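Side-chain contacts in peptidyl-tRNA hydrolase (Sulfolobus solfataricus, PDB 1XTY), which hydrolyses peptidyl-tRNA to release free tRNA and an N-acyl amino acid, probably recycling peptidyl-tRNAs that drop off the ribosome during protein synthesis: residues A[7-12]-A[65-70]; A[16-21]-A[84-89]; A[32-37]-A[41-46]; A[73-76]-A[80-83]. All blocks are in the same frame, centred on the assembly; numbering follows the deposited sequence.

Contact 1: residues A[7-12]-A[65-70]. With SO4 (sulfate ion), chain F.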
loop_
_atom_site.group_PDB
_atom_site.type_symbol
_atom_site.label_atom_id
_atom_site.label_comp_id
_atom_site.label_asym_id
_atom_site.label_seq_id
_atom_site.Cartn_x
_atom_site.Cartn_y
_atom_site.Cartn_z
ATOM N N VAL A 7 -9.860 -3.373 5.212
ATOM C CA VAL A 7 -10.290 -4.290 6.259
ATOM C C VAL A 7 -9.411 -5.535 6.248
ATOM O O VAL A 7 -9.395 -6.283 5.271
ATOM C CB VAL A 7 -11.760 -4.709 6.042
ATOM C CG1 VAL A 7 -12.240 -5.566 7.214
ATOM C CG2 VAL A 7 -12.635 -3.471 5.885
ATOM N N VAL A 8 -8.687 -5.758 7.341
ATOM C CA VAL A 8 -7.791 -6.903 7.453
ATOM C C VAL A 8 -8.366 -8.018 8.329
ATOM O O VAL A 8 -8.984 -7.745 9.359
ATOM C CB VAL A 8 -6.438 -6.467 8.046
ATOM C CG1 VAL A 8 -5.492 -7.649 8.129
ATOM C CG2 VAL A 8 -5.843 -5.352 7.201
ATOM N N ARG A 9 -8.162 -9.268 7.914
ATOM C CA ARG A 9 -8.635 -10.432 8.670
ATOM C C ARG A 9 -7.709 -10.716 9.844
ATOM O O ARG A 9 -6.497 -10.835 9.669
ATOM C CB ARG A 9 -8.684 -11.678 7.788
ATOM C CG ARG A 9 -9.853 -11.731 6.834
ATOM C CD ARG A 9 -9.830 -13.022 6.037
ATOM N NE ARG A 9 -10.053 -14.196 6.876
ATOM C CZ ARG A 9 -9.938 -15.447 6.442
ATOM N NH1 ARG A 9 -9.597 -15.679 5.181
ATOM N NH2 ARG A 9 -10.175 -16.462 7.261
ATOM N N SER A 10 -8.287 -10.851 11.033
ATOM C CA SER A 10 -7.506 -11.115 12.235
ATOM C C SER A 10 -7.402 -12.599 12.589
ATOM O O SER A 10 -6.559 -12.981 13.399
ATOM C CB SER A 10 -8.114 -10.365 13.423
ATOM O OG SER A 10 -8.254 -8.983 13.138
ATOM N N ASP A 11 -8.247 -13.432 11.987
ATOM C CA ASP A 11 -8.236 -14.861 12.294
ATOM C C ASP A 11 -7.169 -15.685 11.586
ATOM O O ASP A 11 -6.991 -16.862 11.895
ATOM C CB ASP A 11 -9.616 -15.481 12.044
ATOM C CG ASP A 11 -10.106 -15.275 10.626
ATOM O OD1 ASP A 11 -11.108 -15.921 10.250
ATOM O OD2 ASP A 11 -9.501 -14.468 9.890
ATOM N N ILE A 12 -6.467 -15.089 10.631
ATOM C CA ILE A 12 -5.402 -15.810 9.947
ATOM C C ILE A 12 -4.087 -15.278 10.502
ATOM O O ILE A 12 -4.040 -14.177 11.051
ATOM C CB ILE A 12 -5.451 -15.615 8.412
ATOM C CG1 ILE A 12 -5.434 -14.130 8.063
ATOM C CG2 ILE A 12 -6.691 -16.293 7.843
ATOM C CD1 ILE A 12 -5.491 -13.867 6.570
ATOM N N ASP A 65 -16.447 -14.215 6.640
ATOM C CA ASP A 65 -17.817 -13.801 6.367
ATOM C C ASP A 65 -18.040 -12.308 6.558
ATOM O O ASP A 65 -18.820 -11.700 5.837
ATOM C CB ASP A 65 -18.809 -14.574 7.241
ATOM C CG ASP A 65 -18.817 -16.058 6.940
ATOM O OD1 ASP A 65 -18.367 -16.452 5.842
ATOM O OD2 ASP A 65 -19.289 -16.834 7.800
ATOM N N GLU A 66 -17.359 -11.715 7.531
ATOM C CA GLU A 66 -17.516 -10.292 7.773
ATOM C C GLU A 66 -16.905 -9.472 6.639
ATOM O O GLU A 66 -17.317 -8.341 6.388
ATOM C CB GLU A 66 -16.902 -9.932 9.124
ATOM C CG GLU A 66 -17.581 -10.694 10.255
ATOM C CD GLU A 66 -17.038 -10.360 11.621
ATOM O OE1 GLU A 66 -15.813 -10.491 11.824
ATOM O OE2 GLU A 66 -17.845 -9.974 12.496
ATOM N N ILE A 67 -15.933 -10.049 5.943
ATOM C CA ILE A 67 -15.320 -9.355 4.819
ATOM C C ILE A 67 -16.247 -9.448 3.610
ATOM O O ILE A 67 -16.445 -8.470 2.895
ATOM C CB ILE A 67 -13.922 -9.943 4.489
ATOM C CG1 ILE A 67 -12.873 -9.266 5.383
ATOM C CG2 ILE A 67 -13.595 -9.765 3.005
ATOM C CD1 ILE A 67 -11.440 -9.554 5.016
ATOM N N ILE A 68 -16.833 -10.624 3.393
ATOM C CA ILE A 68 -17.743 -10.819 2.268
ATOM C C ILE A 68 -18.960 -9.915 2.449
ATOM O O ILE A 68 -19.465 -9.319 1.495
ATOM C CB ILE A 68 -18.221 -12.293 2.183
ATOM C CG1 ILE A 68 -17.020 -13.227 2.024
ATOM C CG2 ILE A 68 -19.208 -12.457 1.027
ATOM C CD1 ILE A 68 -16.212 -13.002 0.759
ATOM N N SER A 69 -19.430 -9.824 3.686
ATOM C CA SER A 69 -20.581 -8.994 4.001
ATOM C C SER A 69 -20.333 -7.548 3.590
ATOM O O SER A 69 -21.188 -6.909 2.984
ATOM C CB SER A 69 -20.877 -9.056 5.500
ATOM O OG SER A 69 -21.878 -8.120 5.853
ATOM N N ARG A 70 -19.149 -7.038 3.911
ATOM C CA ARG A 70 -18.818 -5.661 3.587
ATOM C C ARG A 70 -18.488 -5.432 2.118
ATOM O O ARG A 70 -18.705 -4.341 1.595
ATOM C CB ARG A 70 -17.698 -5.181 4.506
ATOM C CG ARG A 70 -18.174 -5.137 5.953
ATOM C CD ARG A 70 -17.142 -4.628 6.930
ATOM N NE ARG A 70 -17.706 -4.532 8.276
ATOM C CZ ARG A 70 -18.184 -5.565 8.965
ATOM N NH1 ARG A 70 -18.168 -6.785 8.442
ATOM N NH2 ARG A 70 -18.689 -5.379 10.176
HETATM S S SO4 F . -10.140 -19.384 5.012
HETATM O O1 SO4 F . -8.752 -19.873 4.952
HETATM O O2 SO4 F . -10.211 -18.049 4.398
HETATM O O3 SO4 F . -10.563 -19.298 6.424
HETATM O O4 SO4 F . -11.018 -20.316 4.283
#

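Contact 2: residues A[16-21]-A[84-89]. With SO4 (sulfate ion), chain E.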
loop_
_atom_site.group_PDB
_atom_site.type_symbol
_atom_site.label_atom_id
_atom_site.label_comp_id
_atom_site.label_asym_id
_atom_site.label_seq_id
_atom_site.Cartn_x
_atom_site.Cartn_y
_atom_site.Cartn_z
ATOM N N LYS A 16 3.712 -8.551 10.888
ATOM C CA LYS A 16 3.532 -7.165 10.469
ATOM C C LYS A 16 4.040 -6.915 9.049
ATOM O O LYS A 16 3.468 -6.109 8.320
ATOM C CB LYS A 16 4.206 -6.208 11.457
ATOM C CG LYS A 16 5.708 -6.324 11.555
ATOM C CD LYS A 16 6.228 -5.374 12.635
ATOM C CE LYS A 16 7.739 -5.448 12.774
ATOM N NZ LYS A 16 8.242 -4.524 13.832
ATOM N N GLY A 17 5.103 -7.613 8.659
ATOM C CA GLY A 17 5.638 -7.451 7.316
ATOM C C GLY A 17 4.632 -7.953 6.298
ATOM O O GLY A 17 4.407 -7.333 5.255
ATOM N N LYS A 18 4.016 -9.085 6.619
ATOM C CA LYS A 18 3.011 -9.710 5.764
ATOM C C LYS A 18 1.796 -8.794 5.634
ATOM O O LYS A 18 1.310 -8.546 4.534
ATOM C CB LYS A 18 2.582 -11.050 6.370
ATOM C CG LYS A 18 1.639 -11.871 5.509
ATOM C CD LYS A 18 2.365 -12.441 4.306
ATOM C CE LYS A 18 1.486 -13.416 3.549
ATOM N NZ LYS A 18 2.145 -13.922 2.311
ATOM N N ILE A 19 1.308 -8.300 6.769
ATOM C CA ILE A 19 0.153 -7.412 6.789
ATOM C C ILE A 19 0.390 -6.176 5.928
ATOM O O ILE A 19 -0.480 -5.769 5.157
ATOM C CB ILE A 19 -0.184 -6.949 8.232
ATOM C CG1 ILE A 19 -0.735 -8.127 9.039
ATOM C CG2 ILE A 19 -1.187 -5.803 8.203
ATOM C CD1 ILE A 19 -1.089 -7.779 10.472
ATOM N N ALA A 20 1.572 -5.584 6.055
ATOM C CA ALA A 20 1.898 -4.391 5.281
ATOM C C ALA A 20 1.831 -4.671 3.781
ATOM O O ALA A 20 1.324 -3.854 3.013
ATOM C CB ALA A 20 3.285 -3.883 5.660
ATOM N N ALA A 21 2.343 -5.824 3.362
ATOM C CA ALA A 21 2.318 -6.174 1.949
ATOM C C ALA A 21 0.884 -6.347 1.445
ATOM O O ALA A 21 0.540 -5.864 0.363
ATOM C CB ALA A 21 3.119 -7.455 1.709
ATOM N N ILE A 84 -8.320 -9.065 -1.757
ATOM C CA ILE A 84 -6.966 -9.572 -1.910
ATOM C C ILE A 84 -6.780 -10.998 -1.397
ATOM O O ILE A 84 -7.210 -11.327 -0.292
ATOM C CB ILE A 84 -5.972 -8.648 -1.181
ATOM C CG1 ILE A 84 -6.093 -7.224 -1.741
ATOM C CG2 ILE A 84 -4.557 -9.180 -1.322
ATOM C CD1 ILE A 84 -5.829 -7.122 -3.242
ATOM N N GLU A 85 -6.150 -11.841 -2.213
ATOM C CA GLU A 85 -5.880 -13.224 -1.828
ATOM C C GLU A 85 -4.369 -13.417 -1.797
ATOM O O GLU A 85 -3.633 -12.797 -2.572
ATOM C CB GLU A 85 -6.523 -14.220 -2.809
ATOM C CG GLU A 85 -8.033 -14.031 -2.985
ATOM C CD GLU A 85 -8.739 -15.235 -3.607
ATOM O OE1 GLU A 85 -8.107 -15.991 -4.373
ATOM O OE2 GLU A 85 -9.946 -15.416 -3.336
ATOM N N ASP A 86 -3.911 -14.271 -0.894
ATOM C CA ASP A 86 -2.487 -14.546 -0.741
ATOM C C ASP A 86 -1.915 -15.270 -1.963
ATOM O O ASP A 86 -2.613 -16.047 -2.621
ATOM C CB ASP A 86 -2.268 -15.381 0.526
ATOM C CG ASP A 86 -0.821 -15.384 0.985
ATOM O OD1 ASP A 86 -0.014 -16.159 0.436
ATOM O OD2 ASP A 86 -0.489 -14.599 1.897
ATOM N N ALA A 87 -0.648 -15.001 -2.269
ATOM C CA ALA A 87 0.017 -15.634 -3.405
ATOM C C ALA A 87 0.617 -16.969 -2.973
ATOM O O ALA A 87 1.276 -17.650 -3.762
ATOM C CB ALA A 87 1.111 -14.723 -3.952
ATOM N N GLY A 88 0.388 -17.326 -1.712
ATOM C CA GLY A 88 0.882 -18.582 -1.171
ATOM C C GLY A 88 2.381 -18.791 -1.172
ATOM O O GLY A 88 2.858 -19.920 -1.350
ATOM N N LYS A 89 3.143 -17.723 -0.970
ATOM C CA LYS A 89 4.603 -17.845 -0.957
ATOM C C LYS A 89 5.112 -18.216 0.432
ATOM O O LYS A 89 6.215 -18.749 0.568
ATOM C CB LYS A 89 5.228 -16.533 -1.429
ATOM C CG LYS A 89 4.832 -16.149 -2.848
ATOM C CD LYS A 89 5.246 -17.213 -3.864
ATOM C CE LYS A 89 4.834 -16.833 -5.289
ATOM N NZ LYS A 89 5.283 -17.841 -6.303
HETATM S S SO4 E . 1.653 -12.016 -1.679
HETATM O O1 SO4 E . 0.609 -12.839 -1.039
HETATM O O2 SO4 E . 2.857 -12.840 -1.900
HETATM O O3 SO4 E . 1.984 -10.878 -0.802
HETATM O O4 SO4 E . 1.155 -11.519 -2.976
#

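Contact 3: residues A[32-37]-A[41-46]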
loop_
_atom_site.group_PDB
_atom_site.type_symbol
_atom_site.label_atom_id
_atom_site.label_comp_id
_atom_site.label_asym_id
_atom_site.label_seq_id
_atom_site.Cartn_x
_atom_site.Cartn_y
_atom_site.Cartn_z
ATOM N N VAL A 32 -5.289 1.391 -9.244
ATOM C CA VAL A 32 -5.153 1.009 -10.644
ATOM C C VAL A 32 -6.504 0.668 -11.288
ATOM O O VAL A 32 -6.749 1.007 -12.450
ATOM C CB VAL A 32 -4.172 -0.178 -10.799
ATOM C CG1 VAL A 32 -4.158 -0.673 -12.244
ATOM C CG2 VAL A 32 -2.770 0.275 -10.393
ATOM N N SER A 33 -7.389 0.021 -10.534
ATOM C CA SER A 33 -8.703 -0.337 -11.071
ATOM C C SER A 33 -9.526 0.923 -11.376
ATOM O O SER A 33 -10.299 0.958 -12.336
ATOM C CB SER A 33 -9.466 -1.222 -10.082
ATOM O OG SER A 33 -9.866 -0.486 -8.939
ATOM N N ILE A 34 -9.352 1.954 -10.557
ATOM C CA ILE A 34 -10.073 3.209 -10.749
ATOM C C ILE A 34 -9.532 3.958 -11.966
ATOM O O ILE A 34 -10.295 4.449 -12.800
ATOM C CB ILE A 34 -9.953 4.094 -9.495
ATOM C CG1 ILE A 34 -10.717 3.441 -8.340
ATOM C CG2 ILE A 34 -10.462 5.505 -9.783
ATOM C CD1 ILE A 34 -10.480 4.101 -6.999
ATOM N N ILE A 35 -8.211 4.041 -12.064
ATOM C CA ILE A 35 -7.572 4.720 -13.182
ATOM C C ILE A 35 -7.934 4.056 -14.511
ATOM O O ILE A 35 -8.128 4.737 -15.522
ATOM C CB ILE A 35 -6.036 4.725 -13.010
ATOM C CG1 ILE A 35 -5.659 5.626 -11.834
ATOM C CG2 ILE A 35 -5.357 5.209 -14.288
ATOM C CD1 ILE A 35 -4.190 5.560 -11.454
ATOM N N ASN A 36 -8.028 2.730 -14.503
ATOM C CA ASN A 36 -8.368 1.975 -15.705
ATOM C C ASN A 36 -9.871 1.921 -15.981
ATOM O O ASN A 36 -10.295 1.373 -16.997
ATOM C CB ASN A 36 -7.831 0.545 -15.612
ATOM C CG ASN A 36 -6.319 0.481 -15.709
ATOM O OD1 ASN A 36 -5.679 1.398 -16.220
ATOM N ND2 ASN A 36 -5.741 -0.616 -15.234
ATOM N N SER A 37 -10.673 2.477 -15.081
ATOM C CA SER A 37 -12.122 2.471 -15.271
ATOM C C SER A 37 -12.561 3.688 -16.079
ATOM O O SER A 37 -11.743 4.513 -16.485
ATOM C CB SER A 37 -12.841 2.509 -13.925
ATOM O OG SER A 37 -12.820 3.823 -13.385
ATOM N N ARG A 41 -17.115 9.404 -11.360
ATOM C CA ARG A 41 -17.232 9.675 -9.936
ATOM C C ARG A 41 -16.023 9.109 -9.188
ATOM O O ARG A 41 -15.417 9.795 -8.370
ATOM C CB ARG A 41 -18.527 9.076 -9.382
ATOM C CG ARG A 41 -18.713 9.286 -7.889
ATOM C CD ARG A 41 -18.995 10.735 -7.541
ATOM N NE ARG A 41 -20.353 11.126 -7.900
ATOM C CZ ARG A 41 -20.882 12.313 -7.632
ATOM N NH1 ARG A 41 -20.162 13.232 -7.001
ATOM N NH2 ARG A 41 -22.134 12.578 -7.985
ATOM N N TRP A 42 -15.672 7.859 -9.475
ATOM C CA TRP A 42 -14.530 7.226 -8.814
ATOM C C TRP A 42 -13.235 8.003 -9.060
ATOM O O TRP A 42 -12.427 8.183 -8.148
ATOM C CB TRP A 42 -14.340 5.795 -9.316
ATOM C CG TRP A 42 -15.420 4.834 -8.925
ATOM C CD1 TRP A 42 -16.559 5.110 -8.224
ATOM C CD2 TRP A 42 -15.454 3.433 -9.211
ATOM N NE1 TRP A 42 -17.301 3.965 -8.055
ATOM C CE2 TRP A 42 -16.644 2.920 -8.650
ATOM C CE3 TRP A 42 -14.591 2.557 -9.886
ATOM C CZ2 TRP A 42 -16.996 1.570 -8.745
ATOM C CZ3 TRP A 42 -14.940 1.213 -9.980
ATOM C CH2 TRP A 42 -16.133 0.734 -9.412
ATOM N N LYS A 43 -13.038 8.450 -10.297
ATOM C CA LYS A 43 -11.832 9.193 -10.650
ATOM C C LYS A 43 -11.763 10.529 -9.923
ATOM O O LYS A 43 -10.681 10.984 -9.541
ATOM C CB LYS A 43 -11.760 9.396 -12.166
ATOM C CG LYS A 43 -11.455 8.111 -12.922
ATOM C CD LYS A 43 -11.373 8.338 -14.421
ATOM C CE LYS A 43 -11.047 7.039 -15.138
ATOM N NZ LYS A 43 -11.097 7.189 -16.622
ATOM N N GLU A 44 -12.917 11.157 -9.723
ATOM C CA GLU A 44 -12.961 12.426 -9.010
ATOM C C GLU A 44 -12.554 12.181 -7.560
ATOM O O GLU A 44 -11.741 12.922 -7.004
ATOM C CB GLU A 44 -14.371 13.024 -9.067
ATOM C CG GLU A 44 -14.846 13.341 -10.477
ATOM C CD GLU A 44 -16.268 13.869 -10.519
ATOM O OE1 GLU A 44 -17.172 13.203 -9.968
ATOM O OE2 GLU A 44 -16.484 14.948 -11.109
ATOM N N TRP A 45 -13.112 11.137 -6.949
ATOM C CA TRP A 45 -12.770 10.818 -5.567
ATOM C C TRP A 45 -11.285 10.483 -5.437
ATOM O O TRP A 45 -10.648 10.853 -4.452
ATOM C CB TRP A 45 -13.582 9.626 -5.050
ATOM C CG TRP A 45 -15.050 9.888 -4.878
ATOM C CD1 TRP A 45 -15.656 11.097 -4.663
ATOM C CD2 TRP A 45 -16.091 8.906 -4.849
ATOM N NE1 TRP A 45 -17.013 10.923 -4.502
ATOM C CE2 TRP A 45 -17.305 9.590 -4.611
ATOM C CE3 TRP A 45 -16.114 7.513 -4.998
ATOM C CZ2 TRP A 45 -18.533 8.925 -4.520
ATOM C CZ3 TRP A 45 -17.336 6.851 -4.907
ATOM C CH2 TRP A 45 -18.530 7.563 -4.671
ATOM N N LEU A 46 -10.739 9.772 -6.422
ATOM C CA LEU A 46 -9.322 9.403 -6.378
ATOM C C LEU A 46 -8.433 10.648 -6.414
ATOM O O LEU A 46 -7.494 10.775 -5.627
ATOM C CB LEU A 46 -8.977 8.474 -7.548
ATOM C CG LEU A 46 -7.514 8.024 -7.657
ATOM C CD1 LEU A 46 -7.117 7.229 -6.422
ATOM C CD2 LEU A 46 -7.343 7.173 -8.916
#

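Contact 4: residues A[73-76]-A[80-83]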
loop_
_atom_site.group_PDB
_atom_site.type_symbol
_atom_site.label_atom_id
_atom_site.label_comp_id
_atom_site.label_asym_id
_atom_site.label_seq_id
_atom_site.Cartn_x
_atom_site.Cartn_y
_atom_site.Cartn_z
ATOM N N LYS A 73 -21.739 -4.964 0.454
ATOM C CA LYS A 73 -22.263 -3.643 0.763
ATOM C C LYS A 73 -21.625 -2.624 -0.181
ATOM O O LYS A 73 -22.312 -1.814 -0.798
ATOM C CB LYS A 73 -21.945 -3.303 2.218
ATOM C CG LYS A 73 -22.948 -2.388 2.891
ATOM C CD LYS A 73 -23.106 -2.787 4.354
ATOM C CE LYS A 73 -24.117 -1.910 5.076
ATOM N NZ LYS A 73 -24.386 -2.422 6.453
ATOM N N ALA A 74 -20.301 -2.688 -0.303
ATOM C CA ALA A 74 -19.567 -1.778 -1.178
ATOM C C ALA A 74 -20.033 -1.906 -2.625
ATOM O O ALA A 74 -20.241 -0.909 -3.317
ATOM C CB ALA A 74 -18.070 -2.071 -1.084
ATOM N N GLU A 75 -20.196 -3.145 -3.074
ATOM C CA GLU A 75 -20.629 -3.435 -4.435
ATOM C C GLU A 75 -22.021 -2.884 -4.748
ATOM O O GLU A 75 -22.237 -2.257 -5.789
ATOM C CB GLU A 75 -20.590 -4.954 -4.652
ATOM C CG GLU A 75 -21.225 -5.445 -5.933
ATOM C CD GLU A 75 -22.706 -5.728 -5.786
ATOM O OE1 GLU A 75 -23.077 -6.544 -4.911
ATOM O OE2 GLU A 75 -23.499 -5.143 -6.550
ATOM N N THR A 76 -22.960 -3.119 -3.840
ATOM C CA THR A 76 -24.329 -2.656 -4.017
ATOM C C THR A 76 -24.377 -1.136 -4.115
ATOM O O THR A 76 -25.187 -0.581 -4.851
ATOM C CB THR A 76 -25.220 -3.110 -2.839
ATOM O OG1 THR A 76 -25.245 -4.545 -2.783
ATOM C CG2 THR A 76 -26.639 -2.589 -3.015
ATOM N N PRO A 80 -15.672 1.540 -5.179
ATOM C CA PRO A 80 -14.538 0.722 -5.617
ATOM C C PRO A 80 -14.154 -0.216 -4.481
ATOM O O PRO A 80 -14.162 0.188 -3.316
ATOM C CB PRO A 80 -13.429 1.752 -5.872
ATOM C CG PRO A 80 -14.148 3.071 -5.984
ATOM C CD PRO A 80 -15.273 2.946 -5.003
ATOM N N PHE A 81 -13.823 -1.462 -4.803
ATOM C CA PHE A 81 -13.407 -2.400 -3.771
ATOM C C PHE A 81 -12.436 -3.424 -4.342
ATOM O O PHE A 81 -12.420 -3.670 -5.545
ATOM C CB PHE A 81 -14.626 -3.095 -3.141
ATOM C CG PHE A 81 -15.291 -4.113 -4.028
ATOM C CD1 PHE A 81 -14.837 -5.432 -4.063
ATOM C CD2 PHE A 81 -16.378 -3.760 -4.820
ATOM C CE1 PHE A 81 -15.462 -6.383 -4.876
ATOM C CE2 PHE A 81 -17.009 -4.703 -5.637
ATOM C CZ PHE A 81 -16.550 -6.015 -5.664
ATOM N N SER A 82 -11.606 -3.997 -3.479
ATOM C CA SER A 82 -10.648 -5.003 -3.917
ATOM C C SER A 82 -10.550 -6.115 -2.893
ATOM O O SER A 82 -10.384 -5.852 -1.704
ATOM C CB SER A 82 -9.264 -4.379 -4.123
ATOM O OG SER A 82 -8.787 -3.782 -2.926
ATOM N N ILE A 83 -10.668 -7.356 -3.354
ATOM C CA ILE A 83 -10.558 -8.504 -2.461
ATOM C C ILE A 83 -9.196 -9.114 -2.751
ATOM O O ILE A 83 -8.938 -9.601 -3.857
ATOM C CB ILE A 83 -11.665 -9.546 -2.721
ATOM C CG1 ILE A 83 -13.039 -8.913 -2.467
ATOM C CG2 ILE A 83 -11.471 -10.750 -1.798
ATOM C CD1 ILE A 83 -14.212 -9.820 -2.808
#

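Contact 1: residues A[7-12]-A[65-70]
Ile67 reaches from its helix onto the strand end at Val7 and Arg9, its terminal CD1 lying 3.3 Å from Arg9 CG, close for two carbons. The two side chains cross at about a right angle, the arginine's aliphatic base meeting the isoleucine. Val7 slides past in the opposite direction, its CG1 4.2 Å from Ile67 CG1; that methyl is anti to the backbone N (chi1 -175°). Branched apolar residues suit this buried layer, while arginine offers methylenes here and carries its charge outward. A bend at chi3 (66°) turns the guanidinium back to Asp11, which it grips side-on in a salt bridge: NE lies 3.1 Å from Asp11 OD2, which offers its syn lone pair, and NH2 bonds to OD1 almost straight (178°). Ile12 CG2 rests over one face, 3.5 Å above the plane. Beyond lies a sulfate, probably from the crystallisation liquor, whose O2 is 2.6 Å from Arg9 NH1; that nitrogen also bonds to the backbone oxygen of Ile97, so several partners fix the group's rotation. Helix 64-76 packs on one face of the sheet, with Ile67 also touching Val61 of strand 56-61 and Leu100 of strand 97-106, the neighbours of strand 2-9.

Contact 2: residues A[16-21]-A[84-89]
Lys18, in the first turn of helix 16-35, and Asp86 of 84-89 are the closest backbone points, with their CA atoms 9.8 Å apart. The long lysine chain spans most of this gap, and the short aspartate the rest. Lys18 sets out with CG anti to its backbone N (chi1 -174°), bends at chi2 (71°) and then runs straight, crossing the aspartate at about a right angle. NZ ends 2.8 Å from Asp86 OD2 in a salt bridge whose hydrogen bond is weak; OD2 sits too near the lysine chain in the model, so its exact place is doubtful. The other oxygen, OD1, accepts from the backbone N of Gly88, two residues on, making an Asx turn, although the modelled bond is suspiciously short. Glycine suits that position because its phi is positive. As modelled, one oxygen serves the turn and the other the lysine, and the Asp86 side chain also touches Gln22 and Thr98. Next to the pair lies a sulfate, probably from the crystallisation liquor: its O1 takes a nearly straight bond (164°) from Ala87 N at 2.8 Å and lies 3.8 Å from Lys18 NZ. Further along the same helix, Ala20 and Ala21 pack on Ile58 of the second subunit.

Contact 3: residues A[32-37]-A[41-46]
Ile34 lays its CG2 methyl into the angle between Trp42 and Leu46, 3.9 Å from Trp42 CB and 3.6 Å from Leu46 CD2. This is the inside of a helix-loop-helix connection: helix 16-35 ends, and a short loop turns the chain into helix 40-51, which packs beside the end of the first. With CG2 anti to the backbone N, Ile34 brings that methyl against the second helix; its branching lets this methyl meet Leu46 while the other arm meets Pro80. Leu46 CD2 is shared, since it also meets Ile35 CG1 at 3.7 Å, the two side chains crossing at about a right angle. Ile35 CB points away from 41-46, and its side chain also packs on Ile35 of the second subunit, so this corner borders the dimer interface. The tryptophan ring extends the apolar surface past Ser37 OG, and its NE1 is satisfied by the backbone oxygen of Asn78, while its flat ring packs on Pro80.

The polar half of the contact closes the helix end. Ile34 O accepts from both Ser37 N and Ser37 OG, the latter at 2.7 Å. Serine is apt here, being short enough to fold back onto the end of the helix before it; its OG is also bonded to Asn39 N. Lys43 runs fully extended beyond CG, laying its methylenes alongside Ile34, with CE 3.6 Å from Ile34 O. Its ammonium then meets the loop: NZ bonds to Ser37 O at 2.8 Å, with a C=O...N angle of 145° and the donor tilted 26° from the carbonyl plane.

Contact 4: residues A[73-76]-A[80-83]
Phe81 opens strand 81-85 and turns its side chain to helix 64-76, which has only just ended; helix and strand are the second half of a beta-alpha-beta crossover that began with strand 56-61. Its CB meets the CB of Ala74 at 4.1 Å, and the alanine is small enough to let the strand approach this buried face of the helix. At chi1 73° CG stands between the backbone N and the carbonyl carbon, a setting that swings the ring along the helix toward Glu75. CD2 then passes between the two residues, 4.4 Å from Ala74 CB. One atom further out, CE2 makes the closest touch, 3.7 Å from Glu75 CB and 4.0 Å from Glu75 CA, before CZ draws slightly away. Neither helix residue comes squarely over the ring, since both approach obliquely. Glutamate suits the outer position because its first methylene can serve the aromatic ring while the bend at chi2 sends the carboxylate off toward solvent, with a long, weak ion pair to Lys72. On the other side of the strand Ser82 OG hydrogen-bonds to Ala26 O of helix 16-35, so the strand runs between two helices. Glu75 CG, anti to the backbone N (chi1 170°), stays 4.3 Å from Phe81 CE2.

From the N terminus, strand 2-9 opens contact 1, which closes only when helix 64-76 comes to lie over the sheet. Helix 16-35 opens contact 2 inside that loop, and as its partner 84-89 begins on strand 81-85, contacts 1 and 2 cross. Contact 3 closes a tight local loop between helices 16-35 and 40-51, nested within both. Contact 4, another short closure, comes in series after contact 1 along the same helix and nests inside contact 2. Contacts 3 and 4 touch each other through Pro80. Together they tie helices 16-35 and 64-76, on opposite faces of the mixed sheet, to its strands, with contacts 2 and 3 bordering the second subunit.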